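PDB 4EXO: methyl-accepting chemotaxis protein from Vibrio parahaemolyticus, which probably senses small molecules such as pyruvate, which its periplasmic PAS-like Cache domain binds, and passes the signal on to the chemotaxis machinery. Local coordinates for residues N41-A44 with A45-L49; A62-S65 with Q66-T70; L86-E89 with N90-V94; S112-P116 with T117-Q121. One frame throughout, in Å; residues are numbered along the deposited sequence. Where two conformers were deposited one is given.

Interaction 1 (N41-A44 with A45-L49); sequences NKQA and AKEIL
Ala45 takes up the first bond of this helical turn: its N-H meets Asn41 O at 3.0 Å, in the carbonyl plane. Asn41 stands just before the helix, and its amide suits the place by donating through ND2 to Leu32 O. The small CB of Ala45 leaves room for Leu32 and Trp134 to pack against the buried side of the helix. Lys46 N then bonds Lys42 O (2.8 Å), and the lysine's aliphatic CG rests on the same oxygen at 3.3 Å. Its chain, bent at CG-CD, delivers NZ to a salt bridge with Glu79, a task for a long, flexible residue.

At Glu47 the backbone bond to Gln43 O is matched by one between side chains. In the conformer of Glu47 given here, one of two, Gln43 NE2 donates to Glu47 OE2 over 2.8 Å at 165°, the acceptor lying in the amide plane and offering the lone pair turned away from OE1. The two planes are 56° apart. Gln43 reaches over because CG is anti to the backbone N (chi1 178°) and the chain then folds at chi2, while Glu47 runs out extended. Both residues are exposed, as suits a polar pair on a helix surface.

Ile48 N makes a weak bond to Ala44 O, and its CG1 and CD1 lie against that oxygen at 3.6 and 3.7 Å. Ala44 is small enough to let Leu32 approach, and the branched Ile48 packs on Ile48 of the second subunit. The ladder of i to i+4 bonds, accompanied in one conformer of Glu47 by a Gln-Glu pair of the same spacing, is that of the first turns of an alpha-helix, here helix 42-51.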
loop_
_atom_site.group_PDB
_atom_site.type_symbol
_atom_site.label_atom_id
_atom_site.label_comp_id
_atom_site.label_asym_id
_atom_site.label_seq_id
_atom_site.Cartn_x
_atom_site.Cartn_y
_atom_site.Cartn_z
ATOM N N ASN A 41 10.152 17.365 -8.304
ATOM C CA ASN A 41 8.953 16.663 -7.847
ATOM C C ASN A 41 9.088 16.050 -6.452
ATOM O O ASN A 41 8.158 15.383 -5.977
ATOM C CB ASN A 41 8.584 15.573 -8.864
ATOM C CG ASN A 41 7.918 16.140 -10.108
ATOM O OD1 ASN A 41 7.320 17.232 -10.073
ATOM N ND2 ASN A 41 7.996 15.397 -11.209
ATOM N N LYS A 42 10.235 16.268 -5.804
ATOM C CA LYS A 42 10.508 15.644 -4.505
ATOM C C LYS A 42 9.491 16.094 -3.468
ATOM O O LYS A 42 8.991 15.276 -2.676
ATOM C CB LYS A 42 11.906 15.997 -4.011
ATOM C CG LYS A 42 13.043 15.221 -4.619
ATOM C CD LYS A 42 14.311 15.825 -4.032
ATOM C CE LYS A 42 15.484 14.921 -4.066
ATOM N NZ LYS A 42 16.658 15.672 -3.452
ATOM N N GLN A 43 9.167 17.393 -3.473
ATOM C CA GLN A 43 8.226 17.919 -2.503
ATOM C C GLN A 43 6.859 17.263 -2.652
ATOM O O GLN A 43 6.226 16.883 -1.655
ATOM C CB GLN A 43 8.104 19.452 -2.593
ATOM C CG GLN A 43 7.104 20.028 -1.625
ATOM C CD GLN A 43 7.519 19.797 -0.155
ATOM O OE1 GLN A 43 8.694 19.940 0.203
ATOM N NE2 GLN A 43 6.546 19.421 0.690
ATOM N N ALA A 44 6.390 17.145 -3.890
ATOM C CA ALA A 44 5.093 16.502 -4.131
ATOM C C ALA A 44 5.093 15.006 -3.732
ATOM O O ALA A 44 4.076 14.471 -3.237
ATOM C CB ALA A 44 4.681 16.673 -5.611
ATOM N N ALA A 45 6.219 14.332 -3.981
ATOM C CA ALA A 45 6.356 12.925 -3.577
ATOM C C ALA A 45 6.384 12.795 -2.054
ATOM O O ALA A 45 5.774 11.883 -1.502
ATOM C CB ALA A 45 7.601 12.306 -4.189
ATOM N N LYS A 46 7.103 13.682 -1.368
ATOM C CA LYS A 46 7.052 13.701 0.095
ATOM C C LYS A 46 5.659 13.805 0.650
ATOM O O LYS A 46 5.337 13.088 1.593
ATOM C CB LYS A 46 7.884 14.843 0.726
ATOM C CG LYS A 46 9.369 14.709 0.591
ATOM C CD LYS A 46 10.043 15.981 1.175
ATOM C CE LYS A 46 9.602 16.222 2.636
ATOM N NZ LYS A 46 10.297 17.398 3.264
ATOM N N GLU A 47 4.828 14.668 0.072
ATOM C CA GLU A 47 3.470 14.857 0.583
ATOM C C GLU A 47 2.567 13.621 0.471
ATOM O O GLU A 47 1.719 13.356 1.354
ATOM C CB GLU A 47 2.858 16.101 -0.061
ATOM C CG GLU A 47 3.615 17.340 0.390
ATOM C CD GLU A 47 3.186 18.595 -0.326
ATOM O OE1 GLU A 47 2.095 18.580 -0.948
ATOM O OE2 GLU A 47 3.942 19.588 -0.252
ATOM N N ILE A 48 2.768 12.846 -0.589
ATOM C CA ILE A 48 2.077 11.581 -0.766
ATOM C C ILE A 48 2.611 10.529 0.226
ATOM O O ILE A 48 1.838 9.860 0.920
ATOM C CB ILE A 48 2.242 11.040 -2.218
ATOM C CG1 ILE A 48 1.523 11.985 -3.210
ATOM C CG2 ILE A 48 1.699 9.620 -2.293
ATOM C CD1 ILE A 48 1.944 11.789 -4.632
ATOM N N LEU A 49 3.927 10.378 0.304
ATOM C CA LEU A 49 4.449 9.262 1.127
ATOM C C LEU A 49 4.210 9.507 2.616
ATOM O O LEU A 49 3.969 8.566 3.371
ATOM C CB LEU A 49 5.940 9.059 0.876
ATOM C CG LEU A 49 6.336 8.488 -0.509
ATOM C CD1 LEU A 49 7.803 8.811 -0.780
ATOM C CD2 LEU A 49 6.080 6.989 -0.521
#

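Interaction 2 (A62-S65 with Q66-T70); sequences AYDS and QGINT. With PYR (pyruvic acid), chain B.
Tyr63 and Asn69 face each other as an antiparallel non-hydrogen-bonded pair in a beta hairpin, whose strands 61-63 and 69-72 are joined by a type I turn from Asp64 to Gly67. Among the backbone bonds, Thr70 N reaches Ala62 O (2.8 Å), Asp64 N reaches Ile68 O, and Gly67 N closes the turn on Asp64 O. Gly67 has a positive phi of 89°, at which a CB would press on the preceding carbonyl oxygen, so glycine fits naturally.

Asp64 supplies the side-chain bonds. Its CG sits between the backbone N and the carbonyl carbon (chi1 72°), which turns OD1 in over the turn; Ile68 N meets Asp64 OD1 from above the carboxylate plane at 3.0 Å, and Gln66 N adds a weak bond. A short acidic side chain suits this place, since it can accept from main-chain N-H groups close by.

Packing completes the hairpin. Asn69 ND2 lies over one face of the Tyr63 ring, 3.4 Å above its plane and toward the rim, with amide and ring 77° apart; that nitrogen bonds to Leu71 O. Pyruvate lies at the ring's edge, where Tyr63 OH donates to its keto oxygen O3 at 2.7 Å.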
loop_
_atom_site.group_PDB
_atom_site.type_symbol
_atom_site.label_atom_id
_atom_site.label_comp_id
_atom_site.label_asym_id
_atom_site.label_seq_id
_atom_site.Cartn_x
_atom_site.Cartn_y
_atom_site.Cartn_z
ATOM N N ALA A 62 12.317 8.420 5.080
ATOM C CA ALA A 62 13.451 8.287 4.143
ATOM C C ALA A 62 14.656 9.050 4.623
ATOM O O ALA A 62 14.502 10.085 5.306
ATOM C CB ALA A 62 13.047 8.719 2.703
ATOM N N TYR A 63 15.849 8.527 4.306
ATOM C CA TYR A 63 17.125 9.181 4.654
ATOM C C TYR A 63 17.987 9.214 3.405
ATOM O O TYR A 63 17.859 8.318 2.573
ATOM C CB TYR A 63 17.874 8.380 5.748
ATOM C CG TYR A 63 17.133 8.395 7.080
ATOM C CD1 TYR A 63 17.457 9.331 8.083
ATOM C CD2 TYR A 63 16.091 7.496 7.314
ATOM C CE1 TYR A 63 16.750 9.354 9.292
ATOM C CE2 TYR A 63 15.391 7.491 8.557
ATOM C CZ TYR A 63 15.719 8.452 9.510
ATOM O OH TYR A 63 15.035 8.472 10.703
ATOM N N ASP A 64 18.856 10.219 3.268
ATOM C CA ASP A 64 19.836 10.173 2.180
ATOM C C ASP A 64 21.034 9.319 2.583
ATOM O O ASP A 64 21.078 8.799 3.689
ATOM C CB ASP A 64 20.188 11.573 1.621
ATOM C CG ASP A 64 21.045 12.408 2.574
ATOM O OD1 ASP A 64 21.597 11.846 3.538
ATOM O OD2 ASP A 64 21.166 13.647 2.333
ATOM N N SER A 65 22.005 9.151 1.687
ATOM C CA SER A 65 23.145 8.253 1.957
ATOM C C SER A 65 24.076 8.758 3.059
ATOM O O SER A 65 24.840 7.956 3.634
ATOM C CB SER A 65 23.958 7.952 0.672
ATOM O OG SER A 65 23.170 7.174 -0.200
ATOM N N GLN A 66 23.993 10.052 3.379
ATOM C CA GLN A 66 24.754 10.608 4.523
ATOM C C GLN A 66 24.015 10.486 5.865
ATOM O O GLN A 66 24.530 10.889 6.897
ATOM C CB GLN A 66 25.143 12.090 4.265
ATOM C CG GLN A 66 25.753 12.382 2.843
ATOM C CD GLN A 66 26.695 11.296 2.355
ATOM O OE1 GLN A 66 27.765 11.060 2.948
ATOM N NE2 GLN A 66 26.308 10.625 1.264
ATOM N N GLY A 67 22.803 9.934 5.841
ATOM C CA GLY A 67 22.010 9.735 7.063
ATOM C C GLY A 67 21.122 10.930 7.432
ATOM O O GLY A 67 20.596 10.987 8.551
ATOM N N ILE A 68 20.993 11.881 6.523
ATOM C CA ILE A 68 20.126 13.055 6.734
ATOM C C ILE A 68 18.678 12.651 6.423
ATOM O O ILE A 68 18.379 12.157 5.327
ATOM C CB ILE A 68 20.531 14.242 5.889
ATOM C CG1 ILE A 68 21.962 14.681 6.257
ATOM C CG2 ILE A 68 19.542 15.453 6.150
ATOM C CD1 ILE A 68 22.590 15.596 5.180
ATOM N N ASN A 69 17.793 12.833 7.395
ATOM C CA ASN A 69 16.372 12.565 7.144
ATOM C C ASN A 69 15.803 13.458 6.046
ATOM O O ASN A 69 15.955 14.690 6.082
ATOM C CB ASN A 69 15.550 12.713 8.433
ATOM C CG ASN A 69 14.103 12.318 8.214
ATOM O OD1 ASN A 69 13.271 13.173 7.972
ATOM N ND2 ASN A 69 13.826 11.005 8.211
ATOM N N THR A 70 15.159 12.843 5.056
ATOM C CA THR A 70 14.526 13.599 3.999
ATOM C C THR A 70 12.991 13.594 4.104
ATOM O O THR A 70 12.326 14.505 3.590
ATOM C CB THR A 70 14.945 13.095 2.609
ATOM O OG1 THR A 70 14.592 11.722 2.445
ATOM C CG2 THR A 70 16.484 13.228 2.445
HETATM C C PYR B . 11.751 4.946 11.655
HETATM O O PYR B . 11.636 3.666 11.940
HETATM O OXT PYR B . 10.693 5.724 11.784
HETATM C CA PYR B . 12.983 5.492 11.227
HETATM O O3 PYR B . 13.002 6.747 10.972
HETATM C CB PYR B . 14.275 4.696 11.088
#

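Interaction 3 (L86-E89 with N90-V94); sequences LKDE and NGVAV
Leu86 O accepts from Val94 N, and Asp88 N donates to Val92 O at 2.9 Å, drawing 86-89 and 90-94 into a tight loop closed by a type I turn from Asp88 to Gly91. Gly91 N completes the turn on Asp88 O, and Gly91's positive phi of 78° favours glycine. Lys87 CA brings its hydrogen to Val92 O at 3.2 Å.

Asp88 governs the side chains. Its chi1 of 73° folds the carboxylate back over the turn, where Asp88 OD1 receives Asn90 N at 2.8 Å and Val92 N at 2.9 Å from opposite faces of its plane. Two N-H groups thus share one oxygen, a role that fits a short acid. The Val92 CB sits beside the carboxylate, 3.5 Å from Asp88 OD2. A water links OD2 to Asn90 ND2, and another joins Asn90 OD1 to Glu89 OE2, in keeping with polar residues at an exposed turn. Leu86 CD2 and Val94 CG2 lie side by side at 4.0 Å, making an apolar base for the loop.

Ala93 is the N-cap of helix 94-104, whose first residue, Val94, touches the bound pyruvate and packs with Phe111 and Trp113 of strand 108-115; Asp88 OD2 bonds to Ser112 N of that strand.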
loop_
_atom_site.group_PDB
_atom_site.type_symbol
_atom_site.label_atom_id
_atom_site.label_comp_id
_atom_site.label_asym_id
_atom_site.label_seq_id
_atom_site.Cartn_x
_atom_site.Cartn_y
_atom_site.Cartn_z
ATOM N N LEU A 86 23.036 7.827 14.885
ATOM C CA LEU A 86 21.995 7.437 15.850
ATOM C C LEU A 86 22.000 5.940 16.236
ATOM O O LEU A 86 21.987 5.064 15.359
ATOM C CB LEU A 86 20.600 7.854 15.338
ATOM C CG LEU A 86 19.365 7.560 16.204
ATOM C CD1 LEU A 86 18.242 8.511 15.831
ATOM C CD2 LEU A 86 18.870 6.100 16.029
ATOM N N LYS A 87 21.948 5.655 17.546
ATOM C CA LYS A 87 21.817 4.288 18.034
ATOM C C LYS A 87 20.501 4.072 18.774
ATOM O O LYS A 87 20.051 4.959 19.514
ATOM C CB LYS A 87 23.006 3.925 18.926
ATOM C CG LYS A 87 24.375 3.885 18.148
ATOM C CD LYS A 87 25.527 3.555 19.119
ATOM C CE LYS A 87 26.926 3.799 18.506
ATOM N NZ LYS A 87 27.287 2.935 17.346
ATOM N N ASP A 88 19.881 2.912 18.587
ATOM C CA ASP A 88 18.711 2.599 19.427
ATOM C C ASP A 88 19.166 2.198 20.846
ATOM O O ASP A 88 20.372 2.287 21.170
ATOM C CB ASP A 88 17.764 1.591 18.773
ATOM C CG ASP A 88 18.326 0.141 18.751
ATOM O OD1 ASP A 88 19.374 -0.154 19.417
ATOM O OD2 ASP A 88 17.689 -0.707 18.092
ATOM N N GLU A 89 18.211 1.790 21.690
ATOM C CA GLU A 89 18.509 1.455 23.092
ATOM C C GLU A 89 19.422 0.226 23.235
ATOM O O GLU A 89 19.991 0.025 24.308
ATOM C CB GLU A 89 17.210 1.201 23.884
ATOM C CG GLU A 89 16.490 -0.076 23.459
ATOM C CD GLU A 89 15.087 -0.176 24.015
ATOM O OE1 GLU A 89 14.227 0.627 23.591
ATOM O OE2 GLU A 89 14.851 -1.078 24.862
ATOM N N ASN A 90 19.558 -0.575 22.164
ATOM C CA ASN A 90 20.419 -1.777 22.165
ATOM C C ASN A 90 21.730 -1.559 21.425
ATOM O O ASN A 90 22.480 -2.511 21.172
ATOM C CB ASN A 90 19.686 -3.003 21.599
ATOM C CG ASN A 90 18.451 -3.333 22.394
ATOM O OD1 ASN A 90 18.493 -3.309 23.633
ATOM N ND2 ASN A 90 17.327 -3.566 21.707
ATOM N N GLY A 91 21.979 -0.316 21.057
ATOM C CA GLY A 91 23.211 0.076 20.365
ATOM C C GLY A 91 23.210 -0.267 18.886
ATOM O O GLY A 91 24.290 -0.341 18.276
ATOM N N VAL A 92 22.030 -0.491 18.300
ATOM C CA VAL A 92 21.944 -0.732 16.839
ATOM C C VAL A 92 22.083 0.619 16.114
ATOM O O VAL A 92 21.334 1.556 16.421
ATOM C CB VAL A 92 20.618 -1.422 16.395
ATOM C CG1 VAL A 92 20.538 -1.485 14.785
ATOM C CG2 VAL A 92 20.501 -2.825 16.954
ATOM N N ALA A 93 23.039 0.736 15.176
ATOM C CA ALA A 93 23.168 1.947 14.378
ATOM C C ALA A 93 22.100 1.893 13.301
ATOM O O ALA A 93 22.276 1.309 12.213
ATOM C CB ALA A 93 24.585 2.098 13.771
ATOM N N VAL A 94 20.946 2.461 13.639
ATOM C CA VAL A 94 19.737 2.266 12.839
ATOM C C VAL A 94 19.838 2.836 11.409
ATOM O O VAL A 94 19.498 2.143 10.443
ATOM C CB VAL A 94 18.477 2.899 13.571
ATOM C CG1 VAL A 94 17.177 2.732 12.710
ATOM C CG2 VAL A 94 18.300 2.250 14.956
HETATM O O HOH W 1 26.663 0.494 19.112
HETATM O O HOH W 2 17.433 -3.230 18.827
HETATM O O HOH W 3 15.160 -4.206 23.372
HETATM O O HOH W 4 16.405 -3.289 25.478
#

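Interaction 4 (S112-P116 with T117-Q121); sequences SWHKP and TINAQ. With PYR (pyruvic acid), chain B.
With chi1 of 171° in His114 and -169° in Asn119, each side chain has CG anti to its own backbone N, and the two meet across the end of a beta hairpin formed by strands 108-115 and 120-131. His114 NE2 donates to Asn119 OD1 over 2.9 Å in a bent bond. The oxygen lies in the imidazole plane, while ring and amide are turned 74° apart. Asparagine suits this place twice over, offering a short acceptor and tolerating the positive phi found here.

His114 also pairs with Gln121 in antiparallel, non-hydrogen-bonded fashion. Further out, Lys115 N bonds Ala120 O, and Ile118 N returns to Lys115 O at 3.1 Å; the Lys115 methylenes lie against Ile118 CG1 and CD1, and its NZ forms a salt bridge with Asp145. Pro116, which has no N-H to offer, sits in the connection between the strands, and its carbonyl receives Asn119 N.

Gln121, bent at chi2, works through water: one molecule joins OE1 to Ser112 O, another joins NE2 to His114 N. The latter water lies against one face of the Trp113 indole. Pyruvate occupies the opposite face, a broad apolar platform for a flat ligand, with its carboxyl carbon C 3.3 Å above the ring plane and its OXT 3.1 Å from Trp113 NE1.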
loop_
_atom_site.group_PDB
_atom_site.type_symbol
_atom_site.label_atom_id
_atom_site.label_comp_id
_atom_site.label_asym_id
_atom_site.label_seq_id
_atom_site.Cartn_x
_atom_site.Cartn_y
_atom_site.Cartn_z
ATOM N N SER A 112 14.920 -0.942 17.421
ATOM C CA SER A 112 13.802 -0.360 18.187
ATOM C C SER A 112 13.646 1.092 17.780
ATOM O O SER A 112 14.627 1.769 17.466
ATOM C CB SER A 112 14.057 -0.448 19.688
ATOM O OG SER A 112 13.939 -1.794 20.108
ATOM N N TRP A 113 12.395 1.547 17.764
ATOM C CA TRP A 113 12.053 2.894 17.368
ATOM C C TRP A 113 10.731 3.267 18.056
ATOM O O TRP A 113 9.932 2.390 18.465
ATOM C CB TRP A 113 11.901 2.990 15.836
ATOM C CG TRP A 113 11.976 4.408 15.338
ATOM C CD1 TRP A 113 10.918 5.285 15.172
ATOM C CD2 TRP A 113 13.159 5.128 14.960
ATOM N NE1 TRP A 113 11.389 6.499 14.722
ATOM C CE2 TRP A 113 12.752 6.423 14.559
ATOM C CE3 TRP A 113 14.534 4.788 14.904
ATOM C CZ2 TRP A 113 13.658 7.407 14.136
ATOM C CZ3 TRP A 113 15.439 5.772 14.467
ATOM C CH2 TRP A 113 14.996 7.056 14.074
ATOM N N HIS A 114 10.487 4.567 18.155
ATOM C CA HIS A 114 9.175 5.069 18.581
ATOM C C HIS A 114 8.063 4.305 17.836
ATOM O O HIS A 114 8.095 4.158 16.614
ATOM C CB HIS A 114 9.092 6.554 18.253
ATOM C CG HIS A 114 7.725 7.155 18.437
ATOM N ND1 HIS A 114 6.831 7.300 17.398
ATOM C CD2 HIS A 114 7.142 7.719 19.521
ATOM C CE1 HIS A 114 5.742 7.909 17.839
ATOM N NE2 HIS A 114 5.915 8.192 19.123
ATOM N N LYS A 115 7.077 3.828 18.586
ATOM C CA LYS A 115 5.911 3.174 18.011
ATOM C C LYS A 115 4.682 4.102 18.233
ATOM O O LYS A 115 4.311 4.359 19.385
ATOM C CB LYS A 115 5.685 1.841 18.736
ATOM C CG LYS A 115 4.455 1.065 18.263
ATOM C CD LYS A 115 4.380 -0.310 18.959
ATOM C CE LYS A 115 3.150 -1.081 18.506
ATOM N NZ LYS A 115 3.043 -2.446 19.144
ATOM N N PRO A 116 4.079 4.628 17.147
ATOM C CA PRO A 116 3.014 5.637 17.300
ATOM C C PRO A 116 1.925 5.263 18.290
ATOM O O PRO A 116 1.549 6.112 19.126
ATOM C CB PRO A 116 2.464 5.790 15.877
ATOM C CG PRO A 116 3.760 5.629 15.005
ATOM C CD PRO A 116 4.515 4.479 15.735
ATOM N N THR A 117 1.414 4.037 18.238
ATOM C CA THR A 117 0.223 3.716 19.041
ATOM C C THR A 117 0.471 3.666 20.561
ATOM O O THR A 117 -0.496 3.556 21.325
ATOM C CB THR A 117 -0.472 2.400 18.588
ATOM O OG1 THR A 117 0.461 1.307 18.618
ATOM C CG2 THR A 117 -1.092 2.540 17.170
ATOM N N ILE A 118 1.735 3.690 21.002
ATOM C CA ILE A 118 2.060 3.731 22.450
ATOM C C ILE A 118 2.999 4.879 22.809
ATOM O O ILE A 118 3.375 5.049 23.980
ATOM C CB ILE A 118 2.677 2.387 22.979
ATOM C CG1 ILE A 118 4.000 2.051 22.239
ATOM C CG2 ILE A 118 1.651 1.252 22.862
ATOM C CD1 ILE A 118 4.778 0.784 22.828
ATOM N N ASN A 119 3.374 5.674 21.808
ATOM C CA ASN A 119 4.314 6.769 22.014
ATOM C C ASN A 119 5.516 6.371 22.896
ATOM O O ASN A 119 5.837 7.064 23.889
ATOM C CB ASN A 119 3.599 8.034 22.608
ATOM C CG ASN A 119 4.487 9.269 22.577
ATOM O OD1 ASN A 119 5.401 9.373 21.733
ATOM N ND2 ASN A 119 4.241 10.216 23.484
ATOM N N ALA A 120 6.178 5.253 22.554
ATOM C CA ALA A 120 7.330 4.781 23.320
ATOM C C ALA A 120 8.132 3.860 22.398
ATOM O O ALA A 120 7.608 3.398 21.408
ATOM C CB ALA A 120 6.834 3.975 24.576
ATOM N N GLN A 121 9.405 3.607 22.729
ATOM C CA GLN A 121 10.227 2.667 21.930
ATOM C C GLN A 121 9.672 1.264 21.933
ATOM O O GLN A 121 9.185 0.785 22.959
ATOM C CB GLN A 121 11.676 2.654 22.489
ATOM C CG GLN A 121 12.308 4.023 22.510
ATOM C CD GLN A 121 12.657 4.471 21.098
ATOM O OE1 GLN A 121 13.308 3.728 20.343
ATOM N NE2 GLN A 121 12.211 5.672 20.726
HETATM C C PYR B . 11.751 4.946 11.655
HETATM O O PYR B . 11.636 3.666 11.940
HETATM O OXT PYR B . 10.693 5.724 11.784
HETATM C CA PYR B . 12.983 5.492 11.227
HETATM O O3 PYR B . 13.002 6.747 10.972
HETATM C CB PYR B . 14.275 4.696 11.088
HETATM O O HOH W 5 15.493 4.173 18.478
HETATM O O HOH W 6 12.550 6.688 17.980
#

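The four contacts follow in series along the chain; none nests in or crosses another. Interaction 1 winds the start of helix 42-51, and interaction 2 closes the hairpin of strands 61-63 and 69-72; they touch where Lys46 CE packs on Thr70 O. Interaction 3 closes the loop leading into helix 94-104, on the other side of the chain's centre from interaction 1, their centres about 28 Å apart. Interaction 4 closes the hairpin at the far edge of the same antiparallel sheet as interaction 2. Interaction 3 rests on interaction 4 through Leu86 and Val94 against Trp113. Interactions 2 and 4 both meet the pyruvate, and Val94 of interaction 3 also lines its pocket.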